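Local coordinates for protein syncytin-1 (PDB 5HA6) that is the envelope glycoprotein of a human endogenous retrovirus and, through its fusion subunit, probably drives the merging of cell membranes, at residues A73-G76 and L80-G83. The protein carries 1 engineered substitution. Residues are numbered along the deposited sequence; the frame is centred on the assembly and turned at random.
Sequences AERG and LFLG
One face of the R75 guanidinium is set against CD1 of F81 in the chain-reversal region of the retroviral fusion subunit, where the polypeptide leaves the long helix 25-71 and enters the short helix 78-82, whose C79 forms a disulfide with C86. CD1 of F81 sits over the centre of that face, 3.6 Å from R75 CZ. The guanidinium and ring planes are inclined by 42°, well short of a parallel stack. Lower down the arginine, CB reaches the ring at its edge, in the ring plane, 3.9 Å from F81 CD1. The R75 chain is bent at both chi2 (-89°) and chi3, which curls it back and carries its end alongside the phenylalanine. From there NH2 of R75 gives a weak hydrogen bond of 3.1 Å to the backbone O of F81, with an N-H...O angle of 122°. The F81 side chain also packs on L70 of a second subunit, so the arginine packs against a residue that also contacts another chain of the trimer.

L80 meets the backbone of the preceding turn: its CB sits 3.5 Å from R75 O, while CD1 approaches G76 O. G76, with positive phi, follows the 3-10 turn at 73-75 and is tied to it by its N bonding to A73 O. At the far end, G83 closes helix 78-82 as the C-prime residue of a Schellman motif, its N bonding weakly to L80 O. Between the segments lies a water whose O is 2.8 Å from G76 O, to which it donates, and 2.9 Å from L80 N, from which it accepts.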
ATOM      1  N   ALA A  73      -5.524  20.956 -25.684  1.00 27.97           N
ATOM      2  CA  ALA A  73      -6.359  20.325 -26.718  1.00 31.62           C
ATOM      3  C   ALA A  73      -5.955  20.740 -28.134  1.00 30.25           C
ATOM      4  O   ALA A  73      -5.963  19.919 -29.065  1.00 29.99           O
ATOM      5  CB  ALA A  73      -7.812  20.650 -26.472  1.00 30.38           C
ATOM      6  N   GLU A  74      -5.598  22.012 -28.299  1.00 30.59           N
ATOM      7  CA  GLU A  74      -5.157  22.523 -29.582  1.00 32.61           C
ATOM      8  C   GLU A  74      -3.952  21.740 -30.072  1.00 34.91           C
ATOM      9  O   GLU A  74      -3.690  21.705 -31.261  1.00 34.12           O
ATOM     10  CB  GLU A  74      -4.817  24.018 -29.496  1.00 35.05           C
ATOM     11  N   ARG A  75      -3.219  21.129 -29.147  1.00 30.73           N
ATOM     12  CA  ARG A  75      -2.030  20.367 -29.487  1.00 34.42           C
ATOM     13  C   ARG A  75      -2.248  18.862 -29.439  1.00 37.00           C
ATOM     14  O   ARG A  75      -1.283  18.091 -29.578  1.00 35.94           O
ATOM     15  CB  ARG A  75      -0.897  20.745 -28.539  1.00 33.84           C
ATOM     16  CG  ARG A  75      -0.365  22.138 -28.830  1.00 37.58           C
ATOM     17  CD  ARG A  75       0.760  22.092 -29.874  1.00 40.09           C
ATOM     18  NE  ARG A  75       1.942  21.435 -29.304  1.00 43.00           N
ATOM     19  CZ  ARG A  75       2.809  22.031 -28.484  1.00 44.39           C
ATOM     20  NH1 ARG A  75       2.636  23.310 -28.162  1.00 41.95           N
ATOM     21  NH2 ARG A  75       3.854  21.349 -27.989  1.00 44.29           N
ATOM     22  N   GLY A  76      -3.501  18.443 -29.236  1.00 32.73           N
ATOM     23  CA  GLY A  76      -3.842  17.030 -29.236  1.00 34.67           C
ATOM     24  C   GLY A  76      -3.946  16.386 -27.870  1.00 29.80           C
ATOM     25  O   GLY A  76      -3.990  15.157 -27.748  1.00 32.82           O
ATOM     26  N   LEU A  80       0.292  14.000 -26.748  1.00 27.59           N
ATOM     27  CA  LEU A  80       0.698  14.623 -27.996  1.00 29.01           C
ATOM     28  C   LEU A  80       1.405  15.973 -27.782  1.00 29.20           C
ATOM     29  O   LEU A  80       2.349  16.316 -28.509  1.00 29.28           O
ATOM     30  CB  LEU A  80      -0.524  14.785 -28.912  1.00 30.91           C
ATOM     31  CG  LEU A  80      -0.927  13.508 -29.674  1.00 34.11           C
ATOM     32  CD1 LEU A  80      -2.294  13.620 -30.396  1.00 37.84           C
ATOM     33  CD2 LEU A  80       0.108  13.165 -30.709  1.00 36.25           C
ATOM     34  N   PHE A  81       0.958  16.716 -26.776  1.00 28.13           N
ATOM     35  CA  PHE A  81       1.491  18.037 -26.453  1.00 28.17           C
ATOM     36  C   PHE A  81       2.961  17.859 -26.085  1.00 28.77           C
ATOM     37  O   PHE A  81       3.846  18.594 -26.591  1.00 27.67           O
ATOM     38  CB  PHE A  81       0.676  18.648 -25.298  1.00 29.74           C
ATOM     39  CG  PHE A  81       1.295  19.870 -24.659  1.00 29.44           C
ATOM     40  CD1 PHE A  81       1.307  21.086 -25.306  1.00 29.37           C
ATOM     41  CD2 PHE A  81       1.844  19.780 -23.379  1.00 27.09           C
ATOM     42  CE1 PHE A  81       1.877  22.220 -24.702  1.00 33.76           C
ATOM     43  CE2 PHE A  81       2.399  20.876 -22.761  1.00 26.70           C
ATOM     44  CZ  PHE A  81       2.424  22.121 -23.430  1.00 28.32           C
ATOM     45  N   LEU A  82       3.211  16.878 -25.206  1.00 25.78           N
ATOM     46  CA  LEU A  82       4.588  16.485 -24.858  1.00 26.03           C
ATOM     47  C   LEU A  82       5.432  15.730 -25.901  1.00 30.57           C
ATOM     48  O   LEU A  82       6.658  15.685 -25.801  1.00 28.59           O
ATOM     49  CB  LEU A  82       4.565  15.600 -23.623  1.00 25.48           C
ATOM     50  CG  LEU A  82       4.174  16.236 -22.301  1.00 23.09           C
ATOM     51  CD1 LEU A  82       3.839  15.172 -21.276  1.00 23.10           C
ATOM     52  CD2 LEU A  82       5.297  17.082 -21.816  1.00 25.97           C
ATOM     53  N   GLY A  83       4.799  15.089 -26.869  1.00 29.26           N
ATOM     54  CA  GLY A  83       5.552  14.250 -27.771  1.00 31.32           C
ATOM     55  C   GLY A  83       5.894  12.938 -27.092  1.00 31.94           C
ATOM     56  O   GLY A  83       6.952  12.359 -27.370  1.00 33.42           O
TER
HETATM   57  O   HOH W   1      -2.465  13.369 -26.148  1.00 25.63           O